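Local coordinates for nodulation protein S (Bradyrhizobium sp., PDB 3OFK) that probably methylates a nitrogen of the lipochitooligosaccharide Nod factor precursor, using S-adenosyl-L-methionine as methyl donor, in the nodulation pathway of a nitrogen-fixing symbiont, at residues 27-32 / 59-64; 37-42 / 63-68; 120-125 / 153-158; 76-81 / 99-104. One frame throughout, in Å; residues are numbered along the deposited sequence.

Interaction 1. Residues 27-32 / 59-64. With SAH (S-adenosyl-L-homocysteine), chain E.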
# COMPACT_ATOMS: atom_id res chain seq x y z
N TRP A 27 -10.32 3.94 -7.67
CA TRP A 27 -10.69 3.33 -6.37
C TRP A 27 -11.49 4.27 -5.45
O TRP A 27 -11.66 3.99 -4.25
CB TRP A 27 -9.44 2.82 -5.65
CG TRP A 27 -8.85 1.60 -6.28
CD1 TRP A 27 -9.20 0.30 -6.04
CD2 TRP A 27 -7.81 1.56 -7.26
NE1 TRP A 27 -8.44 -0.54 -6.81
CE2 TRP A 27 -7.57 0.21 -7.56
CE3 TRP A 27 -7.06 2.54 -7.92
CZ2 TRP A 27 -6.60 -0.19 -8.49
CZ3 TRP A 27 -6.08 2.15 -8.82
CH2 TRP A 27 -5.86 0.79 -9.09
N ARG A 28 -12.01 5.35 -6.01
CA ARG A 28 -12.67 6.39 -5.22
C ARG A 28 -11.86 6.92 -4.02
O ARG A 28 -12.43 7.37 -3.03
CB ARG A 28 -14.08 5.93 -4.79
CG ARG A 28 -15.19 6.64 -5.53
CD ARG A 28 -16.50 6.55 -4.72
NE ARG A 28 -16.85 5.14 -4.45
CZ ARG A 28 -17.55 4.71 -3.39
NH1 ARG A 28 -17.99 5.57 -2.47
NH2 ARG A 28 -17.81 3.41 -3.26
N LEU A 29 -10.53 6.92 -4.12
CA LEU A 29 -9.67 7.31 -2.98
C LEU A 29 -9.79 8.78 -2.58
O LEU A 29 -9.46 9.16 -1.44
CB LEU A 29 -8.20 6.98 -3.28
CG LEU A 29 -7.90 5.49 -3.50
CD1 LEU A 29 -6.52 5.28 -4.11
CD2 LEU A 29 -8.04 4.68 -2.22
N ASP A 30 -10.23 9.63 -3.51
CA ASP A 30 -10.47 11.05 -3.16
C ASP A 30 -11.85 11.30 -2.61
O ASP A 30 -12.00 12.02 -1.62
CB ASP A 30 -10.16 11.99 -4.32
CG ASP A 30 -8.67 12.22 -4.49
OD1 ASP A 30 -7.99 12.56 -3.48
OD2 ASP A 30 -8.16 12.01 -5.61
N ASP A 31 -12.84 10.69 -3.23
CA ASP A 31 -14.24 11.04 -3.01
C ASP A 31 -14.93 10.21 -1.93
O ASP A 31 -16.01 10.60 -1.49
CB ASP A 31 -15.02 10.95 -4.33
CG ASP A 31 -14.56 11.99 -5.36
OD1 ASP A 31 -14.70 13.20 -5.09
OD2 ASP A 31 -14.05 11.60 -6.43
N ASN A 32 -14.35 9.07 -1.53
CA ASN A 32 -14.99 8.21 -0.52
C ASN A 32 -14.54 8.58 0.88
O ASN A 32 -13.33 8.49 1.19
CB ASN A 32 -14.66 6.76 -0.80
CG ASN A 32 -15.52 5.79 -0.01
OD1 ASN A 32 -16.26 6.16 0.91
ND2 ASN A 32 -15.40 4.52 -0.35
N GLY A 59 2.64 0.90 -4.49
CA GLY A 59 1.27 1.05 -5.03
C GLY A 59 0.69 2.44 -4.75
O GLY A 59 0.30 2.73 -3.62
N CYS A 60 0.61 3.29 -5.75
CA CYS A 60 0.28 4.71 -5.54
C CYS A 60 -1.03 5.16 -6.15
O CYS A 60 -1.43 6.32 -5.93
CB CYS A 60 1.40 5.61 -6.12
SG CYS A 60 1.79 5.39 -7.89
N ALA A 61 -1.69 4.30 -6.91
CA ALA A 61 -2.89 4.69 -7.68
C ALA A 61 -2.63 6.05 -8.32
O ALA A 61 -1.59 6.22 -8.96
CB ALA A 61 -4.14 4.73 -6.80
N ALA A 62 -3.54 7.03 -8.14
CA ALA A 62 -3.41 8.38 -8.73
C ALA A 62 -2.65 9.38 -7.84
O ALA A 62 -2.64 10.56 -8.14
CB ALA A 62 -4.76 8.97 -9.11
N GLY A 63 -2.03 8.92 -6.77
CA GLY A 63 -1.16 9.79 -5.95
C GLY A 63 -1.83 10.42 -4.75
O GLY A 63 -1.23 11.29 -4.12
N ALA A 64 -3.06 10.02 -4.44
CA ALA A 64 -3.79 10.63 -3.30
C ALA A 64 -3.00 10.51 -2.00
O ALA A 64 -2.88 11.50 -1.26
CB ALA A 64 -5.19 10.10 -3.15
N SAH E . -1.49 2.42 -1.58
CA SAH E . -2.51 3.32 -2.12
CB SAH E . -3.01 2.78 -3.45
CG SAH E . -3.80 1.48 -3.48
SD SAH E . -4.54 1.06 -5.10
C SAH E . -3.68 3.58 -1.16
O SAH E . -3.87 2.87 -0.17
OXT SAH E . -4.46 4.50 -1.38
C5' SAH E . -3.33 -0.24 -5.52
C4' SAH E . -2.10 0.16 -6.31
O4' SAH E . -1.19 -0.94 -6.30
C3' SAH E . -2.37 0.50 -7.77
O3' SAH E . -1.64 1.68 -8.13
C2' SAH E . -1.86 -0.74 -8.51
O2' SAH E . -1.42 -0.44 -9.82
C1' SAH E . -0.72 -1.15 -7.62
N9 SAH E . -0.22 -2.54 -7.72
C8 SAH E . -0.96 -3.69 -7.87
N7 SAH E . -0.11 -4.73 -7.86
C5 SAH E . 1.15 -4.29 -7.70
C6 SAH E . 2.35 -4.99 -7.58
N6 SAH E . 2.34 -6.34 -7.73
N1 SAH E . 3.50 -4.27 -7.41
C2 SAH E . 3.45 -2.88 -7.31
N3 SAH E . 2.24 -2.21 -7.40
C4 SAH E . 1.09 -2.90 -7.57

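Interaction 2. Residues 37-42 / 63-68. With SAH (S-adenosyl-L-homocysteine), chain E.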
# COMPACT_ATOMS: atom_id res chain seq x y z
N GLU A 37 -10.70 8.56 5.54
CA GLU A 37 -10.43 8.11 6.93
C GLU A 37 -9.33 7.04 6.98
O GLU A 37 -8.49 7.05 7.88
CB GLU A 37 -11.68 7.56 7.65
CG GLU A 37 -11.58 7.81 9.16
CD GLU A 37 -12.25 6.77 10.03
OE1 GLU A 37 -13.37 6.31 9.69
OE2 GLU A 37 -11.67 6.44 11.09
N ARG A 38 -9.34 6.13 6.01
CA ARG A 38 -8.27 5.13 5.92
C ARG A 38 -6.90 5.77 5.74
O ARG A 38 -5.93 5.38 6.40
CB ARG A 38 -8.52 4.15 4.77
CG ARG A 38 -7.56 3.01 4.74
CD ARG A 38 -7.95 2.00 3.66
NE ARG A 38 -7.92 2.57 2.31
CZ ARG A 38 -6.82 2.81 1.57
NH1 ARG A 38 -5.58 2.56 2.02
NH2 ARG A 38 -6.96 3.32 0.36
N HIS A 39 -6.84 6.73 4.82
CA HIS A 39 -5.66 7.52 4.60
C HIS A 39 -5.22 8.31 5.81
O HIS A 39 -4.02 8.46 6.03
CB HIS A 39 -5.90 8.47 3.43
CG HIS A 39 -5.69 7.85 2.09
ND1 HIS A 39 -5.62 8.60 0.93
CD2 HIS A 39 -5.47 6.57 1.73
CE1 HIS A 39 -5.42 7.79 -0.09
NE2 HIS A 39 -5.30 6.56 0.37
N THR A 40 -6.17 8.84 6.57
CA THR A 40 -5.86 9.53 7.83
C THR A 40 -5.15 8.56 8.77
O THR A 40 -4.09 8.90 9.31
CB THR A 40 -7.12 10.15 8.47
OG1 THR A 40 -7.69 11.12 7.57
CG2 THR A 40 -6.79 10.83 9.79
N GLN A 41 -5.70 7.35 8.93
CA GLN A 41 -5.05 6.32 9.75
C GLN A 41 -3.70 5.88 9.21
O GLN A 41 -2.72 5.76 9.94
CB GLN A 41 -5.95 5.08 9.91
CG GLN A 41 -7.20 5.29 10.76
CD GLN A 41 -6.91 5.94 12.09
OE1 GLN A 41 -5.89 5.67 12.72
NE2 GLN A 41 -7.83 6.81 12.54
N LEU A 42 -3.66 5.63 7.93
CA LEU A 42 -2.40 5.28 7.29
C LEU A 42 -1.31 6.37 7.51
O LEU A 42 -0.17 6.05 7.87
CB LEU A 42 -2.66 5.00 5.80
CG LEU A 42 -1.65 4.11 5.08
CD1 LEU A 42 -1.83 2.65 5.51
CD2 LEU A 42 -1.77 4.25 3.59
N GLY A 63 -2.03 8.92 -6.77
CA GLY A 63 -1.16 9.79 -5.95
C GLY A 63 -1.83 10.42 -4.75
O GLY A 63 -1.23 11.29 -4.12
N ALA A 64 -3.06 10.02 -4.44
CA ALA A 64 -3.79 10.63 -3.30
C ALA A 64 -3.00 10.51 -2.00
O ALA A 64 -2.88 11.50 -1.26
CB ALA A 64 -5.19 10.10 -3.15
N PHE A 65 -2.45 9.32 -1.71
CA PHE A 65 -1.66 9.14 -0.49
C PHE A 65 -0.23 9.65 -0.64
O PHE A 65 0.31 10.22 0.30
CB PHE A 65 -1.68 7.69 0.04
CG PHE A 65 -1.10 7.58 1.42
CD1 PHE A 65 -1.87 7.90 2.53
CD2 PHE A 65 0.22 7.24 1.60
CE1 PHE A 65 -1.34 7.87 3.81
CE2 PHE A 65 0.76 7.18 2.87
CZ PHE A 65 -0.04 7.51 4.00
N THR A 66 0.36 9.47 -1.82
CA THR A 66 1.69 9.98 -2.12
C THR A 66 1.76 11.47 -1.75
O THR A 66 2.70 11.90 -1.07
CB THR A 66 2.02 9.82 -3.62
OG1 THR A 66 1.50 8.58 -4.11
CG2 THR A 66 3.54 9.91 -3.87
N GLU A 67 0.72 12.21 -2.15
CA GLU A 67 0.59 13.65 -1.92
C GLU A 67 0.57 14.04 -0.44
O GLU A 67 1.03 15.12 -0.07
CB GLU A 67 -0.68 14.15 -2.61
CG GLU A 67 -0.99 15.63 -2.35
CD GLU A 67 -1.89 16.25 -3.39
OE1 GLU A 67 -2.96 15.64 -3.69
OE2 GLU A 67 -1.51 17.35 -3.91
N LYS A 68 -0.01 13.16 0.37
CA LYS A 68 -0.11 13.36 1.82
C LYS A 68 1.19 12.96 2.51
O LYS A 68 1.60 13.58 3.47
CB LYS A 68 -1.29 12.54 2.35
CG LYS A 68 -2.65 13.01 1.79
CD LYS A 68 -3.81 12.09 2.16
CE LYS A 68 -5.00 12.38 1.25
NZ LYS A 68 -6.10 11.41 1.42
N SAH E . -1.49 2.42 -1.58
CA SAH E . -2.51 3.32 -2.12
CB SAH E . -3.01 2.78 -3.45
CG SAH E . -3.80 1.48 -3.48
SD SAH E . -4.54 1.06 -5.10
C SAH E . -3.68 3.58 -1.16
O SAH E . -3.87 2.87 -0.17
OXT SAH E . -4.46 4.50 -1.38
C5' SAH E . -3.33 -0.24 -5.52
C4' SAH E . -2.10 0.16 -6.31
O4' SAH E . -1.19 -0.94 -6.30
C3' SAH E . -2.37 0.50 -7.77
O3' SAH E . -1.64 1.68 -8.13
C2' SAH E . -1.86 -0.74 -8.51
O2' SAH E . -1.42 -0.44 -9.82
C1' SAH E . -0.72 -1.15 -7.62
N9 SAH E . -0.22 -2.54 -7.72
C8 SAH E . -0.96 -3.69 -7.87
N7 SAH E . -0.11 -4.73 -7.86
C5 SAH E . 1.15 -4.29 -7.70
C6 SAH E . 2.35 -4.99 -7.58
N6 SAH E . 2.34 -6.34 -7.73
N1 SAH E . 3.50 -4.27 -7.41
C2 SAH E . 3.45 -2.88 -7.31
N3 SAH E . 2.24 -2.21 -7.40
C4 SAH E . 1.09 -2.90 -7.57

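Interaction 3. Residues 120-125 / 153-158. With SAH (S-adenosyl-L-homocysteine), chain E.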
# COMPACT_ATOMS: atom_id res chain seq x y z
N VAL A 120 2.63 0.05 2.49
CA VAL A 120 2.11 -1.02 1.64
C VAL A 120 0.66 -1.20 2.00
O VAL A 120 0.29 -1.95 2.92
CB VAL A 120 2.96 -2.30 1.75
CG1 VAL A 120 3.11 -2.76 3.21
CG2 VAL A 120 2.39 -3.41 0.89
N ALA A 121 -0.18 -0.47 1.28
CA ALA A 121 -1.62 -0.43 1.57
C ALA A 121 -2.45 -0.84 0.35
O ALA A 121 -2.28 -0.29 -0.72
CB ALA A 121 -2.03 1.02 2.03
N GLU A 122 -3.31 -1.85 0.52
CA GLU A 122 -4.34 -2.20 -0.49
C GLU A 122 -3.71 -2.58 -1.85
O GLU A 122 -4.22 -2.28 -2.92
CB GLU A 122 -5.35 -1.08 -0.67
CG GLU A 122 -5.92 -0.47 0.63
CD GLU A 122 -6.66 -1.48 1.51
OE1 GLU A 122 -7.15 -2.50 0.97
OE2 GLU A 122 -6.69 -1.24 2.73
N VAL A 123 -2.61 -3.28 -1.75
CA VAL A 123 -1.84 -3.74 -2.92
C VAL A 123 -1.50 -5.24 -2.90
O VAL A 123 -1.61 -5.90 -3.94
CB VAL A 123 -0.55 -2.92 -3.09
CG1 VAL A 123 0.30 -3.01 -1.83
CG2 VAL A 123 0.21 -3.44 -4.25
N LEU A 124 -1.12 -5.80 -1.75
CA LEU A 124 -0.57 -7.18 -1.74
C LEU A 124 -1.58 -8.26 -2.15
O LEU A 124 -1.18 -9.30 -2.66
CB LEU A 124 0.12 -7.54 -0.43
CG LEU A 124 1.37 -6.78 0.03
CD1 LEU A 124 1.82 -7.30 1.44
CD2 LEU A 124 2.51 -6.92 -0.96
N TYR A 125 -2.88 -7.99 -2.03
CA TYR A 125 -3.86 -8.97 -2.52
C TYR A 125 -3.96 -9.09 -4.04
O TYR A 125 -4.60 -10.01 -4.55
CB TYR A 125 -5.24 -8.74 -1.92
CG TYR A 125 -5.82 -7.34 -2.00
CD1 TYR A 125 -6.40 -6.85 -3.16
CD2 TYR A 125 -5.83 -6.52 -0.87
CE1 TYR A 125 -6.97 -5.56 -3.20
CE2 TYR A 125 -6.38 -5.25 -0.91
CZ TYR A 125 -6.94 -4.78 -2.06
OH TYR A 125 -7.49 -3.53 -2.04
N GLY A 153 -1.63 -1.96 5.33
CA GLY A 153 -3.08 -1.90 5.46
C GLY A 153 -3.72 -2.78 4.42
O GLY A 153 -3.19 -2.90 3.33
N SER A 154 -4.86 -3.38 4.74
CA SER A 154 -5.57 -4.17 3.78
C SER A 154 -7.03 -4.44 4.19
O SER A 154 -7.36 -4.50 5.38
CB SER A 154 -4.83 -5.49 3.56
OG SER A 154 -5.52 -6.39 2.70
N ALA A 155 -7.90 -4.51 3.19
CA ALA A 155 -9.18 -5.14 3.32
C ALA A 155 -8.97 -6.49 4.00
O ALA A 155 -7.92 -7.10 3.84
CB ALA A 155 -9.79 -5.31 1.97
N ARG A 156 -9.95 -6.94 4.77
CA ARG A 156 -9.83 -8.21 5.48
C ARG A 156 -9.84 -9.41 4.53
O ARG A 156 -10.27 -9.29 3.38
CB ARG A 156 -10.93 -8.36 6.50
CG ARG A 156 -10.69 -7.51 7.74
CD ARG A 156 -11.83 -7.63 8.75
NE ARG A 156 -11.63 -6.76 9.91
CZ ARG A 156 -10.80 -7.01 10.93
NH1 ARG A 156 -10.04 -8.10 10.97
NH2 ARG A 156 -10.72 -6.14 11.93
N ASP A 157 -9.37 -10.55 5.05
CA ASP A 157 -9.35 -11.83 4.33
C ASP A 157 -10.66 -12.15 3.59
O ASP A 157 -10.65 -12.43 2.36
CB ASP A 157 -9.04 -12.98 5.32
CG ASP A 157 -7.57 -13.06 5.72
OD1 ASP A 157 -6.75 -12.33 5.14
OD2 ASP A 157 -7.23 -13.87 6.64
N ALA A 158 -11.77 -12.12 4.35
CA ALA A 158 -13.10 -12.43 3.83
C ALA A 158 -13.47 -11.51 2.69
O ALA A 158 -14.01 -11.95 1.68
CB ALA A 158 -14.13 -12.30 4.93
N SAH E . -1.49 2.42 -1.58
CA SAH E . -2.51 3.32 -2.12
CB SAH E . -3.01 2.78 -3.45
CG SAH E . -3.80 1.48 -3.48
SD SAH E . -4.54 1.06 -5.10
C SAH E . -3.68 3.58 -1.16
O SAH E . -3.87 2.87 -0.17
OXT SAH E . -4.46 4.50 -1.38
C5' SAH E . -3.33 -0.24 -5.52
C4' SAH E . -2.10 0.16 -6.31
O4' SAH E . -1.19 -0.94 -6.30
C3' SAH E . -2.37 0.50 -7.77
O3' SAH E . -1.64 1.68 -8.13
C2' SAH E . -1.86 -0.74 -8.51
O2' SAH E . -1.42 -0.44 -9.82
C1' SAH E . -0.72 -1.15 -7.62
N9 SAH E . -0.22 -2.54 -7.72
C8 SAH E . -0.96 -3.69 -7.87
N7 SAH E . -0.11 -4.73 -7.86
C5 SAH E . 1.15 -4.29 -7.70
C6 SAH E . 2.35 -4.99 -7.58
N6 SAH E . 2.34 -6.34 -7.73
N1 SAH E . 3.50 -4.27 -7.41
C2 SAH E . 3.45 -2.88 -7.31
N3 SAH E . 2.24 -2.21 -7.40
C4 SAH E . 1.09 -2.90 -7.57
O HOH W 1 -1.80 -4.68 1.05

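Interaction 4. Residues 76-81 / 99-104. With SAH (S-adenosyl-L-homocysteine), chain E.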
# COMPACT_ATOMS: atom_id res chain seq x y z
N LEU A 76 11.57 10.31 -0.92
CA LEU A 76 10.47 9.35 -1.13
C LEU A 76 10.71 8.62 -2.45
O LEU A 76 11.01 9.26 -3.48
CB LEU A 76 9.10 10.05 -1.19
CG LEU A 76 7.80 9.25 -1.39
CD1 LEU A 76 7.60 8.12 -0.30
CD2 LEU A 76 6.59 10.12 -1.48
N THR A 77 10.62 7.29 -2.40
CA THR A 77 10.56 6.44 -3.59
C THR A 77 9.17 5.82 -3.69
O THR A 77 8.58 5.40 -2.69
CB THR A 77 11.69 5.38 -3.48
OG1 THR A 77 12.92 6.10 -3.36
CG2 THR A 77 11.73 4.37 -4.69
N VAL A 78 8.66 5.73 -4.91
CA VAL A 78 7.30 5.20 -5.14
C VAL A 78 7.37 4.14 -6.29
O VAL A 78 7.96 4.37 -7.36
CB VAL A 78 6.38 6.31 -5.58
CG1 VAL A 78 4.94 5.78 -5.87
CG2 VAL A 78 6.33 7.43 -4.57
N ILE A 79 6.84 2.95 -6.05
CA ILE A 79 6.83 1.93 -7.07
C ILE A 79 5.39 1.59 -7.35
O ILE A 79 4.51 1.77 -6.51
CB ILE A 79 7.71 0.69 -6.78
CG1 ILE A 79 7.16 -0.18 -5.65
CG2 ILE A 79 9.17 1.14 -6.42
CD1 ILE A 79 7.53 -1.65 -5.77
N ASP A 80 5.15 1.18 -8.58
CA ASP A 80 3.88 0.73 -9.01
C ASP A 80 4.05 -0.11 -10.27
O ASP A 80 4.84 0.21 -11.17
CB ASP A 80 2.95 1.90 -9.30
CG ASP A 80 1.50 1.48 -9.24
OD1 ASP A 80 1.04 0.69 -10.13
OD2 ASP A 80 0.85 1.86 -8.24
N VAL A 81 3.32 -1.20 -10.33
CA VAL A 81 3.40 -2.11 -11.44
C VAL A 81 2.81 -1.49 -12.72
O VAL A 81 3.12 -1.92 -13.82
CB VAL A 81 2.67 -3.41 -11.11
CG1 VAL A 81 1.15 -3.21 -11.22
CG2 VAL A 81 3.13 -4.50 -12.02
N ILE A 99 11.06 13.18 -4.94
CA ILE A 99 10.36 11.90 -5.17
C ILE A 99 10.98 11.16 -6.38
O ILE A 99 11.28 11.80 -7.40
CB ILE A 99 8.84 12.09 -5.42
CG1 ILE A 99 8.21 13.01 -4.36
CG2 ILE A 99 8.12 10.71 -5.51
CD1 ILE A 99 6.65 13.11 -4.43
N SER A 100 11.22 9.84 -6.22
CA SER A 100 11.71 8.93 -7.28
C SER A 100 10.60 7.95 -7.60
O SER A 100 9.87 7.57 -6.68
CB SER A 100 12.85 8.07 -6.71
OG SER A 100 14.05 8.76 -6.88
N TRP A 101 10.51 7.48 -8.85
CA TRP A 101 9.51 6.51 -9.24
C TRP A 101 10.08 5.35 -10.02
O TRP A 101 11.09 5.46 -10.75
CB TRP A 101 8.39 7.17 -10.07
CG TRP A 101 7.90 8.48 -9.55
CD1 TRP A 101 8.53 9.70 -9.64
CD2 TRP A 101 6.65 8.73 -8.91
NE1 TRP A 101 7.76 10.67 -9.08
CE2 TRP A 101 6.59 10.11 -8.63
CE3 TRP A 101 5.57 7.91 -8.53
CZ2 TRP A 101 5.49 10.70 -7.98
CZ3 TRP A 101 4.49 8.50 -7.90
CH2 TRP A 101 4.46 9.87 -7.62
N ALA A 102 9.40 4.22 -9.92
CA ALA A 102 9.73 3.06 -10.75
C ALA A 102 8.46 2.27 -11.10
O ALA A 102 7.67 1.99 -10.24
CB ALA A 102 10.77 2.19 -10.05
N ALA A 103 8.27 1.96 -12.39
CA ALA A 103 7.17 1.16 -12.83
C ALA A 103 7.67 -0.27 -12.75
O ALA A 103 8.32 -0.77 -13.67
CB ALA A 103 6.72 1.53 -14.28
N THR A 104 7.47 -0.89 -11.59
CA THR A 104 7.90 -2.27 -11.38
C THR A 104 6.96 -2.92 -10.41
O THR A 104 6.37 -2.28 -9.54
CB THR A 104 9.34 -2.36 -10.77
OG1 THR A 104 10.21 -1.44 -11.42
CG2 THR A 104 9.93 -3.75 -10.93
N SAH E . -1.49 2.42 -1.58
CA SAH E . -2.51 3.32 -2.12
CB SAH E . -3.01 2.78 -3.45
CG SAH E . -3.80 1.48 -3.48
SD SAH E . -4.54 1.06 -5.10
C SAH E . -3.68 3.58 -1.16
O SAH E . -3.87 2.87 -0.17
OXT SAH E . -4.46 4.50 -1.38
C5' SAH E . -3.33 -0.24 -5.52
C4' SAH E . -2.10 0.16 -6.31
O4' SAH E . -1.19 -0.94 -6.30
C3' SAH E . -2.37 0.50 -7.77
O3' SAH E . -1.64 1.68 -8.13
C2' SAH E . -1.86 -0.74 -8.51
O2' SAH E . -1.42 -0.44 -9.82
C1' SAH E . -0.72 -1.15 -7.62
N9 SAH E . -0.22 -2.54 -7.72
C8 SAH E . -0.96 -3.69 -7.87
N7 SAH E . -0.11 -4.73 -7.86
C5 SAH E . 1.15 -4.29 -7.70
C6 SAH E . 2.35 -4.99 -7.58
N6 SAH E . 2.34 -6.34 -7.73
N1 SAH E . 3.50 -4.27 -7.41
C2 SAH E . 3.45 -2.88 -7.31
N3 SAH E . 2.24 -2.21 -7.40
C4 SAH E . 1.09 -2.90 -7.57
O HOH W 2 14.01 9.32 -4.03

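Interaction 1. Residues 27-32 / 59-64
The methyl of Ala61 is a small knob set into a notch between Trp27 and Leu29, where the glycine-rich turn after strand 52-58 of this Rossmann-like methyltransferase meets the loop 27-32 that closes over the cofactor product. Leu29 CD1 presses on Ala61 CB at 3.6 Å, while the six-membered side of the Trp27 indole comes to the same methyl obliquely through CZ3, at 3.8 Å. The indole also serves as a flat wall for the ligand: the SAH sulfur SD sits 3.8 Å above its plane, over the centre of the ring, and Trp27 CH2 reaches the ribose at C3'. With CG turned beside the backbone N (chi1 -71°), the indole reaches both Ala61 and the ligand. Replacing Trp27 by an alanine would probably uncover the sulfur on this side and leave the Ala61 methyl with half of its notch. Further along, Ala64 CB fits against Leu29 CB and against OD1 of Asp30, whose OD2 is engaged by Arg92 in a salt bridge. A type II' turn from Cys60 to Gly63 shapes the opposing surface. Gly59 leaves room for the ribose, since a CB there would run into O4' of SAH. The loop 59-64 holds the ligand by its backbone: the SAH amino N donates to Gly59 O at 2.7 Å, and Ala61 N donates to the ribose O3' at 2.9 Å.

Interaction 2. Residues 37-42 / 63-68
His39 bridges the ligand and Lys68 through opposite nitrogens of its imidazole. NE2 donates to the SAH carboxylate oxygen OXT at 2.8 Å in a nearly straight bond (166°), and ND1 accepts from Lys68 NZ at 2.9 Å, with the ammonium in the ring plane. Lys68, extended beyond CG, crosses the histidine at about a right angle to reach that nitrogen, and its donation fits a neutral ring with the proton on NE2. Arg38, one residue earlier, holds the same carboxylate at the edge of its guanidinium: NH1 donates to SAH O at 2.8 Å, and NH2 makes longer bonds to both oxygens. Its chain bends at chi3 to bring the guanidinium there, and Glu35 takes NE in a salt bridge.

These groups come from helices 33-46 and 64-69, which flank one face of the Rossmann-like sheet of this methyltransferase; their short segments cross at -40° with axes 10.8 Å apart. Between them Phe65 packs on the histidine. Phe65 CB lies over one imidazole face, and the phenyl edge turns toward that same ring in an edge-to-face pair, the planes at 68°. At its own edge the phenyl meets the backbone O of His39 through CE1. Leu42 CD2 then sits over the centre of the phenyl face, 3.6 Å from the centroid, a CH-pi contact. Farther out, Leu42 and Phe65 both rest on Val119 of strand 115-121, and Leu42 also touches Leu199 of strand 196-203.

Interaction 3. Residues 120-125 / 153-158
Gly153 O is gripped by two donors, Glu122 N at 3.0 Å and a water at 3.2 Å that in turn accepts from Leu124 N. Ala121 CA adds a C-H...O contact to this oxygen, and the same glycine's N donates to Val120 O at 3.1 Å.

This is the parallel pairing of strands 115-121 and 148-155 at their C-terminal ends, where Rossmann-like methyltransferases bind the cofactor. Ala121 O accepts from the SAH amino N at 3.0 Å, and Val123 CG2 packs against the adenine at C4 and the ribose at O4'. Past the strand, the Glu122 side chain reaches across to the neighbouring strand: a bend at chi2 (-61°) carries its carboxylate over to Ser154 and Ala155. OE1 accepts from Ala155 N at 3.1 Å through its syn lone pair, while OE2 lies against Ser154 CA. An alanine here would take away the carboxylate and is likely to leave Ala155 N without its acceptor and Ser154 CA without the oxygen packed against it. The Tyr125 ring has OE1 at its edge, near its plane, and Ser154 OG at the edge as well, closest to CD2 at 3.6 Å. Ser154 OG itself donates in plane to a lone pair of Ala155 O at 2.8 Å. Farther out, Cys160 of helix 157-162 touches Tyr125, Ser154 and Ala155.

Interaction 4. Residues 76-81 / 99-104
Strands 73-80 and 99-103 are the two strands of a beta-alpha-beta unit connected through helix 83-92, running parallel along one margin of the Rossmann-like sheet, their segments inclined by 19°. Ser100 N donates to Leu76 O at 2.8 Å, Val78 N to Ser100 O, Ala102 N to Val78 O, and Asp80 N to Ala102 O. Beyond them, Thr104 N to Asp80 O is a weak bond, and Ala103 centres an inverse gamma turn.

On the face that carries Leu76, Val78, Ile99 and Trp101, Val78 runs alongside the indole, both heading in one direction. Val78 CG1 is packed tightly on Trp101 CZ3 at 3.4 Å, and CG2 stands over one face of the six-membered ring, 21° off its normal. Ile99 CG2 lies against the rim of an indole face and also meets Val78 CG2 at 3.9 Å. On the other face Thr77 OG1 lies near Ser100 CB, and Ile79 CG2 rests on Ala102 CB.

At the strand end Asp80 holds the ribose diol: SAH O2' donates to OD1 at 2.7 Å, and SAH O3' to OD2 at 2.5 Å, a length short enough to be doubtful. An acidic residue at this place is a hallmark of these methyltransferases. With CG anti to the backbone N (chi1 -158°), the carboxylate faces the sugar; Cys60 N donates to OD2 and Met82 N to OD1. Val81 packs on the adenine. Helix 83-92 meets Trp101 through Ala89 and Cys90, Thr66 of helix 64-69 touches Leu76, Val78 and Trp101, and strand 52-58 flanks strand 73-80.

Overall arrangement
All four contacts touch SAH and surround it from different parts of one Rossmann-like domain. Interactions 1 and 2 are neighbours, their centres about 8 Å apart, and share Gly63 and Ala64. The centres of interactions 3 and 4 lie about 19 Å apart, on the same sheet, with strand 52-58 between strands 73-80 and 115-121. Interactions 1 and 2 both close before interaction 4, and interaction 3 comes last along the chain. Interaction 4 joins interaction 1 through Asp80 and Cys60, and interaction 2 through Thr66; Arg38 and Leu42 of interaction 2 pack on Glu122 and Ala121 of interaction 3. The ligand's amino acid end, sulfur and ribose are therefore held by separate but connected elements.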